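Local coordinates for conserved domain protein (Bacillus anthracis, PDB 3FBQ) that is of unknown function but probably builds its two beta-rich regions on E-set, immunoglobulin-like folds, with further copies of itself packed alongside in a three-chain assembly, at residues E36-K41 and K131-H136; F176-N181 and L199-D204; Y180-S185 and I224-T229. All blocks are in the same frame, centred on the assembly; numbering follows the deposited sequence.

Contact 1. Residues E36-K41 and K131-H136; sequences ESNGVK and KSIQGH
Ser37 OG donates to the backbone carbonyl of His136, with OG to O at 3.2 Å. The C=O...donor angle is 153° and the donor is tilted 25° out of the carbonyl plane, so the hydroxyl approaches the oxygen from beyond its end and somewhat above it. Chi1 of Ser37, at -37°, sets OG beside its own backbone N and anti to the carbonyl carbon, which sends the hydroxyl across to strand 131-144. The other part of the contact is apolar and centres on Ile133, whose two branches serve different neighbours. CG2 lies 3.7 Å from CB of Asn38, the two side chains running antiparallel past one another. CD1 meets CG2 of Val40, also at 3.7 Å. Val40 can offer that methyl because its CG1 stands anti to the backbone N, leaving CG2 on the N side. The segment 36-41 is the tip of a two-residue beta hairpin: a type I' turn from Ser37 to Val40, closed by Val40 N to Ser37 O at 2.8 Å and by the longer Ser37 N to Val40 O at 3.3 Å. This hairpin ends a five-stranded antiparallel sheet, whereas 131-136 opens an edge strand, within this chain, of a three-stranded one, so the contact joins two sheets of the N-terminal half, part of which falls in an E-set-like family. Trp137, the residue following the second segment, adds a hydrogen bond from its NE1 to Val40 O. Both segments also meet another chain: Glu36, Gln134, Gly135 and His136 pair in an antiparallel ladder with a strand of the second subunit, and Lys41 NZ bonds Pro221 O of that subunit.

Contact 2. Residues F176-N181 and L199-D204; sequences FILYYN and LTVKDD
Tyr180 carries its CG between its backbone N and carbonyl carbon (chi1 70°), while Leu199 holds its own CG beside the backbone N (chi1 -41°). This turns a methyl of Leu199 onto a face of the Tyr180 ring. Both strands belong to one eight-stranded antiparallel sheet, in which 208-218 and 224-231 separate them. The 10.6 Å between the segment axes, crossing at 138°, shows that the sheet curls until these strands face each other through their side chains, as in the core of a beta sandwich, in keeping with the E-set-like family of this region. Leu199 CD1 sits 3.6 Å from the centroid of the Tyr180 ring, a CH-pi contact displaced toward the ring's rim. Leu199 CG adds a contact of 3.6 Å to Tyr180 CZ. The ring is also held at its hydroxyl, which hydrogen-bonds to Val197 O. Further along, Leu178 and Val201 meet tip to tip, CD1 to CG2 at 3.7 Å, and Leu178 CD1 also touches Leu199 CD1 at 4.1 Å, so a single methyl bridges both residues of the opposing strand. Leu240, on the adjacent strand 239-247, and Phe230, on 224-231, which lies next to 175-184, also pack on Val201. The other methyl of Val201, CG1, lies near the plane of the Phe176 ring, at its edge, 4.1 Å from CZ.

Contact 3. Residues Y180-S185 and I224-T229; sequences YNQEVS and IRWSAT
Tyr180 and Trp226 form a hydrogen-bonded pair of an antiparallel ladder, where strands 175-184 and 224-231 run as neighbours within the eight-stranded sheet of the C-terminal, E-set-like region. The backbone bonds come first. Trp226 N donates to Tyr180 O at 2.7 Å. The return bond, from Tyr180 N to Trp226 O, measures 3.1 Å, and both are nearly straight. Two residues along, Gln182 N reaches Ile224 O at 3.1 Å but bends to 157°. Between these bonds Asn181 faces Arg225 as a non-hydrogen-bonded pair, their CA atoms 4.1 Å apart.

Aromatic packing occupies the face of the sheet that bears Tyr180 and Trp226. The phenol and the five-membered indole ring are close to parallel, planes 25° apart, yet they are slid so far that they barely overlap. The part of the tryptophan over the phenol is chiefly its CB, 4.0 Å from the Tyr180 ring centroid, a CH-pi contact on the face opposite to Leu199. Trp226 CD1 then meets Tyr180 CE2 at 3.6 Å. Across the indole, on its side away from the tyrosine, Ile224 CG2 rests over the ring centre, and Glu36 of the third subunit packs against the same tryptophan.

On the other face, Asn181 and Arg225 are polar. Asn181 ND2 hydrogen-bonds to Glu167, and Arg225 NH2 forms a salt bridge with that same carboxylate, so strand 162-171 supplies a shared partner for residues on two strands. Back on the tryptophan side, Gln182 projects with its chain extended beyond CG, alongside Ile224; its amide stands at the indole edge, the two planes 62° apart, and its CG lies 3.6 Å from Trp226 NE1.

Contacts 2 and 3 lie about 12 Å apart between centres, share Tyr180 and Asn181, and both start from strand 175-184. Contact 3 joins that strand to its immediate neighbour through backbone hydrogen bonds, whereas contact 2 bridges the interior of the curled sheet by side chains alone and is the more fully buried. Contact 1 stands apart, about 41 and 40 Å from their centres and on the opposite side of the chain's centre. There a hairpin tip meets a strand edge through one side-chain-to-backbone bond and a few methyl contacts, and another subunit continues the sheet. Subunit packing also reaches contact 3, though not contact 2.

Contact 1. Residues E36-K41 and K131-H136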
loop_
_atom_site.group_PDB
_atom_site.type_symbol
_atom_site.label_atom_id
_atom_site.label_comp_id
_atom_site.label_asym_id
_atom_site.label_seq_id
_atom_site.Cartn_x
_atom_site.Cartn_y
_atom_site.Cartn_z
ATOM N N GLU A 36 -18.545 -4.070 0.548
ATOM C CA GLU A 36 -18.524 -4.308 -0.900
ATOM C C GLU A 36 -18.373 -3.130 -1.864
ATOM O O GLU A 36 -19.266 -2.312 -1.947
ATOM C CB GLU A 36 -19.759 -5.084 -1.309
ATOM C CG GLU A 36 -19.422 -5.879 -2.528
ATOM C CD GLU A 36 -20.568 -6.581 -3.105
ATOM O OE1 GLU A 36 -20.667 -6.533 -4.351
ATOM O OE2 GLU A 36 -21.360 -7.176 -2.335
ATOM N N SER A 37 -17.283 -3.077 -2.628
ATOM C CA SER A 37 -17.111 -2.083 -3.700
ATOM C C SER A 37 -16.556 -2.817 -4.898
ATOM O O SER A 37 -15.920 -3.861 -4.741
ATOM C CB SER A 37 -16.121 -0.968 -3.334
ATOM O OG SER A 37 -16.177 -0.564 -1.990
ATOM N N ASN A 38 -16.814 -2.286 -6.086
ATOM C CA ASN A 38 -16.133 -2.694 -7.295
ATOM C C ASN A 38 -16.137 -4.116 -7.685
ATOM O O ASN A 38 -15.122 -4.593 -8.199
ATOM C CB ASN A 38 -14.679 -2.384 -7.198
ATOM C CG ASN A 38 -14.352 -1.092 -7.782
ATOM O OD1 ASN A 38 -14.264 -0.105 -7.035
ATOM N ND2 ASN A 38 -14.200 -1.036 -9.126
ATOM N N GLY A 39 -17.238 -4.796 -7.471
ATOM C CA GLY A 39 -17.295 -6.202 -7.746
ATOM C C GLY A 39 -16.663 -7.095 -6.697
ATOM O O GLY A 39 -16.678 -8.324 -6.865
ATOM N N VAL A 40 -16.120 -6.507 -5.620
ATOM C CA VAL A 40 -15.452 -7.273 -4.586
ATOM C C VAL A 40 -16.100 -7.160 -3.156
ATOM O O VAL A 40 -16.098 -6.106 -2.504
ATOM C CB VAL A 40 -13.902 -6.885 -4.568
ATOM C CG1 VAL A 40 -13.061 -7.778 -3.622
ATOM C CG2 VAL A 40 -13.332 -6.912 -5.980
ATOM N N LYS A 41 -16.591 -8.290 -2.665
ATOM C CA LYS A 41 -17.180 -8.402 -1.354
ATOM C C LYS A 41 -16.126 -8.947 -0.439
ATOM O O LYS A 41 -15.679 -10.076 -0.660
ATOM C CB LYS A 41 -18.355 -9.392 -1.469
ATOM C CG LYS A 41 -19.362 -9.340 -0.320
ATOM C CD LYS A 41 -20.619 -10.181 -0.533
ATOM C CE LYS A 41 -21.349 -10.285 0.814
ATOM N NZ LYS A 41 -22.402 -11.362 0.978
ATOM N N LYS A 131 -2.894 -6.512 -13.034
ATOM C CA LYS A 131 -4.031 -5.661 -12.893
ATOM C C LYS A 131 -4.330 -5.613 -11.412
ATOM O O LYS A 131 -3.919 -6.519 -10.676
ATOM C CB LYS A 131 -5.204 -6.376 -13.530
ATOM C CG LYS A 131 -6.201 -5.437 -14.049
ATOM C CD LYS A 131 -7.426 -6.189 -14.458
ATOM C CE LYS A 131 -8.221 -6.570 -13.254
ATOM N NZ LYS A 131 -9.160 -7.601 -13.716
ATOM N N SER A 132 -5.059 -4.586 -10.977
ATOM C CA SER A 132 -5.510 -4.523 -9.596
ATOM C C SER A 132 -6.922 -4.029 -9.683
ATOM O O SER A 132 -7.285 -3.464 -10.706
ATOM C CB SER A 132 -4.695 -3.548 -8.781
ATOM O OG SER A 132 -4.757 -2.274 -9.411
ATOM N N ILE A 133 -7.705 -4.311 -8.633
ATOM C CA ILE A 133 -8.980 -3.683 -8.439
ATOM C C ILE A 133 -8.776 -2.594 -7.381
ATOM O O ILE A 133 -8.455 -2.872 -6.217
ATOM C CB ILE A 133 -10.082 -4.685 -8.033
ATOM C CG1 ILE A 133 -10.428 -5.643 -9.162
ATOM C CG2 ILE A 133 -11.371 -3.966 -7.674
ATOM C CD1 ILE A 133 -10.757 -6.964 -8.616
ATOM N N GLN A 134 -8.934 -1.347 -7.803
ATOM C CA GLN A 134 -8.825 -0.211 -6.904
ATOM C C GLN A 134 -10.080 -0.015 -6.052
ATOM O O GLN A 134 -11.177 -0.289 -6.498
ATOM C CB GLN A 134 -8.575 1.025 -7.747
ATOM C CG GLN A 134 -7.231 0.964 -8.480
ATOM C CD GLN A 134 -6.026 1.337 -7.606
ATOM O OE1 GLN A 134 -5.185 0.481 -7.232
ATOM N NE2 GLN A 134 -5.916 2.650 -7.308
ATOM N N GLY A 135 -9.937 0.419 -4.818
ATOM C CA GLY A 135 -11.081 0.894 -4.068
ATOM C C GLY A 135 -10.735 0.964 -2.606
ATOM O O GLY A 135 -9.564 0.940 -2.214
ATOM N N HIS A 136 -11.772 1.015 -1.791
ATOM C CA HIS A 136 -11.653 1.024 -0.345
ATOM C C HIS A 136 -12.571 -0.038 0.281
ATOM O O HIS A 136 -13.773 -0.075 -0.003
ATOM C CB HIS A 136 -12.120 2.377 0.164
ATOM C CG HIS A 136 -11.026 3.367 0.314
ATOM N ND1 HIS A 136 -11.150 4.685 -0.092
ATOM C CD2 HIS A 136 -9.774 3.240 0.812
ATOM C CE1 HIS A 136 -10.041 5.338 0.191
ATOM N NE2 HIS A 136 -9.185 4.483 0.734
#

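Contact 2. Residues F176-N181 and L199-D204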
loop_
_atom_site.group_PDB
_atom_site.type_symbol
_atom_site.label_atom_id
_atom_site.label_comp_id
_atom_site.label_asym_id
_atom_site.label_seq_id
_atom_site.Cartn_x
_atom_site.Cartn_y
_atom_site.Cartn_z
ATOM N N PHE A 176 -0.877 -21.070 23.961
ATOM C CA PHE A 176 0.059 -20.494 24.955
ATOM C C PHE A 176 1.259 -19.848 24.310
ATOM O O PHE A 176 1.683 -20.289 23.260
ATOM C CB PHE A 176 0.467 -21.530 26.020
ATOM C CG PHE A 176 1.536 -22.493 25.578
ATOM C CD1 PHE A 176 1.209 -23.799 25.225
ATOM C CD2 PHE A 176 2.858 -22.122 25.550
ATOM C CE1 PHE A 176 2.186 -24.730 24.851
ATOM C CE2 PHE A 176 3.828 -23.018 25.136
ATOM C CZ PHE A 176 3.497 -24.338 24.819
ATOM N N ILE A 177 1.853 -18.851 24.943
ATOM C CA ILE A 177 2.962 -18.041 24.323
ATOM C C ILE A 177 4.285 -18.071 25.055
ATOM O O ILE A 177 4.333 -17.867 26.246
ATOM C CB ILE A 177 2.567 -16.569 24.219
ATOM C CG1 ILE A 177 1.232 -16.410 23.468
ATOM C CG2 ILE A 177 3.675 -15.768 23.567
ATOM C CD1 ILE A 177 0.668 -15.049 23.616
ATOM N N LEU A 178 5.368 -18.329 24.347
ATOM C CA LEU A 178 6.710 -18.179 24.964
ATOM C C LEU A 178 7.434 -16.889 24.525
ATOM O O LEU A 178 7.742 -16.710 23.346
ATOM C CB LEU A 178 7.599 -19.397 24.697
ATOM C CG LEU A 178 7.052 -20.738 25.218
ATOM C CD1 LEU A 178 8.000 -21.828 24.832
ATOM C CD2 LEU A 178 6.739 -20.812 26.704
ATOM N N TYR A 179 7.695 -16.006 25.477
ATOM C CA TYR A 179 8.483 -14.839 25.203
ATOM C C TYR A 179 9.936 -15.077 25.558
ATOM O O TYR A 179 10.282 -15.558 26.631
ATOM C CB TYR A 179 8.025 -13.738 26.086
ATOM C CG TYR A 179 6.641 -13.281 25.836
ATOM C CD1 TYR A 179 6.380 -12.234 24.928
ATOM C CD2 TYR A 179 5.551 -13.842 26.566
ATOM C CE1 TYR A 179 5.116 -11.770 24.736
ATOM C CE2 TYR A 179 4.245 -13.364 26.372
ATOM C CZ TYR A 179 4.048 -12.330 25.457
ATOM O OH TYR A 179 2.776 -11.858 25.259
ATOM N N TYR A 180 10.807 -14.661 24.679
ATOM C CA TYR A 180 12.205 -14.861 24.944
ATOM C C TYR A 180 13.115 -14.041 23.985
ATOM O O TYR A 180 12.619 -13.285 23.135
ATOM C CB TYR A 180 12.465 -16.346 24.825
ATOM C CG TYR A 180 12.366 -16.796 23.398
ATOM C CD1 TYR A 180 11.124 -17.072 22.805
ATOM C CD2 TYR A 180 13.531 -16.929 22.617
ATOM C CE1 TYR A 180 11.057 -17.473 21.456
ATOM C CE2 TYR A 180 13.474 -17.339 21.271
ATOM C CZ TYR A 180 12.251 -17.602 20.707
ATOM O OH TYR A 180 12.246 -18.022 19.414
ATOM N N ASN A 181 14.440 -14.190 24.139
ATOM C CA ASN A 181 15.413 -13.409 23.339
ATOM C C ASN A 181 16.723 -14.103 23.203
ATOM O O ASN A 181 17.048 -14.937 24.027
ATOM C CB ASN A 181 15.671 -12.014 23.901
ATOM C CG ASN A 181 16.134 -12.045 25.312
ATOM O OD1 ASN A 181 17.192 -12.580 25.664
ATOM N ND2 ASN A 181 15.335 -11.455 26.151
ATOM N N LEU A 199 12.848 -22.304 18.988
ATOM C CA LEU A 199 12.574 -23.207 20.090
ATOM C C LEU A 199 11.602 -24.275 19.681
ATOM O O LEU A 199 10.666 -24.067 18.909
ATOM C CB LEU A 199 11.949 -22.479 21.251
ATOM C CG LEU A 199 12.404 -21.105 21.718
ATOM C CD1 LEU A 199 11.339 -20.651 22.704
ATOM C CD2 LEU A 199 13.791 -21.106 22.346
ATOM N N THR A 200 11.816 -25.439 20.257
ATOM C CA THR A 200 11.003 -26.612 20.006
ATOM C C THR A 200 10.523 -26.947 21.384
ATOM O O THR A 200 11.286 -26.806 22.358
ATOM C CB THR A 200 11.898 -27.733 19.388
ATOM O OG1 THR A 200 11.409 -28.038 18.073
ATOM C CG2 THR A 200 12.024 -28.992 20.281
ATOM N N VAL A 201 9.267 -27.362 21.485
ATOM C CA VAL A 201 8.643 -27.495 22.792
ATOM C C VAL A 201 8.094 -28.885 23.093
ATOM O O VAL A 201 7.371 -29.451 22.289
ATOM C CB VAL A 201 7.576 -26.372 23.030
ATOM C CG1 VAL A 201 7.006 -26.462 24.380
ATOM C CG2 VAL A 201 8.206 -24.984 22.882
ATOM N N LYS A 202 8.466 -29.420 24.269
ATOM C CA LYS A 202 7.839 -30.636 24.826
ATOM C C LYS A 202 7.368 -30.368 26.252
ATOM O O LYS A 202 7.805 -29.375 26.820
ATOM C CB LYS A 202 8.840 -31.794 24.812
ATOM C CG LYS A 202 9.028 -32.412 23.448
ATOM C CD LYS A 202 9.646 -33.789 23.598
ATOM C CE LYS A 202 9.649 -34.532 22.264
ATOM N NZ LYS A 202 10.844 -35.471 22.194
ATOM N N ASP A 203 6.512 -31.225 26.799
ATOM C CA ASP A 203 6.218 -31.208 28.227
ATOM C C ASP A 203 6.680 -32.495 28.902
ATOM O O ASP A 203 7.196 -33.400 28.246
ATOM C CB ASP A 203 4.720 -30.998 28.463
ATOM C CG ASP A 203 3.875 -32.101 27.856
ATOM O OD1 ASP A 203 4.444 -33.143 27.469
ATOM O OD2 ASP A 203 2.642 -31.925 27.766
ATOM N N ASP A 204 6.491 -32.570 30.215
ATOM C CA ASP A 204 7.175 -33.564 31.032
ATOM C C ASP A 204 6.938 -34.974 30.499
ATOM O O ASP A 204 7.455 -35.949 31.045
ATOM C CB ASP A 204 6.717 -33.468 32.488
ATOM C CG ASP A 204 5.404 -32.725 32.639
ATOM O OD1 ASP A 204 5.337 -31.548 32.226
ATOM O OD2 ASP A 204 4.441 -33.317 33.168
#

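Contact 3. Residues Y180-S185 and I224-T229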
loop_
_atom_site.group_PDB
_atom_site.type_symbol
_atom_site.label_atom_id
_atom_site.label_comp_id
_atom_site.label_asym_id
_atom_site.label_seq_id
_atom_site.Cartn_x
_atom_site.Cartn_y
_atom_site.Cartn_z
ATOM N N TYR A 180 10.807 -14.661 24.679
ATOM C CA TYR A 180 12.205 -14.861 24.944
ATOM C C TYR A 180 13.115 -14.041 23.985
ATOM O O TYR A 180 12.619 -13.285 23.135
ATOM C CB TYR A 180 12.465 -16.346 24.825
ATOM C CG TYR A 180 12.366 -16.796 23.398
ATOM C CD1 TYR A 180 11.124 -17.072 22.805
ATOM C CD2 TYR A 180 13.531 -16.929 22.617
ATOM C CE1 TYR A 180 11.057 -17.473 21.456
ATOM C CE2 TYR A 180 13.474 -17.339 21.271
ATOM C CZ TYR A 180 12.251 -17.602 20.707
ATOM O OH TYR A 180 12.246 -18.022 19.414
ATOM N N ASN A 181 14.440 -14.190 24.139
ATOM C CA ASN A 181 15.413 -13.409 23.339
ATOM C C ASN A 181 16.723 -14.103 23.203
ATOM O O ASN A 181 17.048 -14.937 24.027
ATOM C CB ASN A 181 15.671 -12.014 23.901
ATOM C CG ASN A 181 16.134 -12.045 25.312
ATOM O OD1 ASN A 181 17.192 -12.580 25.664
ATOM N ND2 ASN A 181 15.335 -11.455 26.151
ATOM N N GLN A 182 17.471 -13.725 22.161
ATOM C CA GLN A 182 18.784 -14.268 21.876
ATOM C C GLN A 182 19.730 -13.160 22.181
ATOM O O GLN A 182 19.401 -11.994 21.952
ATOM C CB GLN A 182 18.921 -14.702 20.403
ATOM C CG GLN A 182 18.519 -13.683 19.345
ATOM C CD GLN A 182 18.647 -14.216 17.903
ATOM O OE1 GLN A 182 19.374 -13.643 17.049
ATOM N NE2 GLN A 182 17.920 -15.291 17.612
ATOM N N GLU A 183 20.880 -13.549 22.748
ATOM C CA GLU A 183 22.093 -12.717 22.844
ATOM C C GLU A 183 23.307 -13.345 22.122
ATOM O O GLU A 183 23.500 -14.563 22.161
ATOM C CB GLU A 183 22.412 -12.439 24.291
ATOM C CG GLU A 183 21.415 -11.511 24.937
ATOM C CD GLU A 183 21.455 -11.611 26.456
ATOM O OE1 GLU A 183 22.580 -11.641 27.013
ATOM O OE2 GLU A 183 20.374 -11.674 27.096
ATOM N N VAL A 184 24.083 -12.497 21.440
ATOM C CA VAL A 184 25.265 -12.890 20.664
ATOM C C VAL A 184 26.512 -12.069 21.134
ATOM O O VAL A 184 26.462 -10.825 21.252
ATOM C CB VAL A 184 25.021 -12.650 19.155
ATOM C CG1 VAL A 184 26.065 -13.346 18.312
ATOM C CG2 VAL A 184 23.665 -13.147 18.760
ATOM N N SER A 185 27.620 -12.771 21.400
ATOM C CA SER A 185 28.838 -12.141 21.927
ATOM C C SER A 185 29.652 -11.485 20.836
ATOM O O SER A 185 29.513 -11.846 19.656
ATOM C CB SER A 185 29.734 -13.192 22.567
ATOM O OG SER A 185 30.320 -13.971 21.536
ATOM N N ILE A 224 17.768 -10.110 19.619
ATOM C CA ILE A 224 16.382 -10.008 19.191
ATOM C C ILE A 224 15.449 -10.584 20.290
ATOM O O ILE A 224 15.594 -11.726 20.672
ATOM C CB ILE A 224 16.124 -10.791 17.815
ATOM C CG1 ILE A 224 17.165 -10.519 16.705
ATOM C CG2 ILE A 224 14.762 -10.591 17.267
ATOM C CD1 ILE A 224 17.737 -9.177 16.700
ATOM N N ARG A 225 14.482 -9.807 20.770
ATOM C CA ARG A 225 13.357 -10.334 21.517
ATOM C C ARG A 225 12.397 -10.918 20.514
ATOM O O ARG A 225 12.159 -10.304 19.464
ATOM C CB ARG A 225 12.672 -9.236 22.308
ATOM C CG ARG A 225 13.707 -8.228 22.888
ATOM C CD ARG A 225 13.148 -7.365 23.992
ATOM N NE ARG A 225 12.201 -8.126 24.826
ATOM C CZ ARG A 225 11.297 -7.568 25.638
ATOM N NH1 ARG A 225 11.221 -6.238 25.720
ATOM N NH2 ARG A 225 10.456 -8.325 26.357
ATOM N N TRP A 226 11.863 -12.108 20.835
ATOM C CA TRP A 226 10.973 -12.869 19.967
ATOM C C TRP A 226 9.826 -13.344 20.798
ATOM O O TRP A 226 9.868 -13.349 22.035
ATOM C CB TRP A 226 11.635 -14.191 19.554
ATOM C CG TRP A 226 12.894 -14.173 18.828
ATOM C CD1 TRP A 226 14.150 -14.372 19.351
ATOM C CD2 TRP A 226 13.051 -14.049 17.445
ATOM N NE1 TRP A 226 15.093 -14.329 18.356
ATOM C CE2 TRP A 226 14.436 -14.114 17.171
ATOM C CE3 TRP A 226 12.161 -13.827 16.389
ATOM C CZ2 TRP A 226 14.946 -13.971 15.878
ATOM C CZ3 TRP A 226 12.659 -13.673 15.097
ATOM C CH2 TRP A 226 14.032 -13.741 14.852
ATOM N N SER A 227 8.815 -13.878 20.145
ATOM C CA SER A 227 7.832 -14.693 20.859
ATOM C C SER A 227 7.162 -15.669 19.912
ATOM O O SER A 227 7.110 -15.426 18.682
ATOM C CB SER A 227 6.806 -13.811 21.513
ATOM O OG SER A 227 5.768 -13.554 20.609
ATOM N N ALA A 228 6.666 -16.794 20.424
ATOM C CA ALA A 228 5.998 -17.735 19.525
ATOM C C ALA A 228 4.753 -18.247 20.162
ATOM O O ALA A 228 4.606 -18.237 21.416
ATOM C CB ALA A 228 6.872 -18.841 19.228
ATOM N N THR A 229 3.837 -18.742 19.342
ATOM C CA THR A 229 2.619 -19.254 19.963
ATOM C C THR A 229 2.478 -20.722 19.711
ATOM O O THR A 229 2.805 -21.189 18.638
ATOM C CB THR A 229 1.413 -18.468 19.486
ATOM O OG1 THR A 229 1.793 -17.095 19.495
ATOM C CG2 THR A 229 0.161 -18.689 20.443
#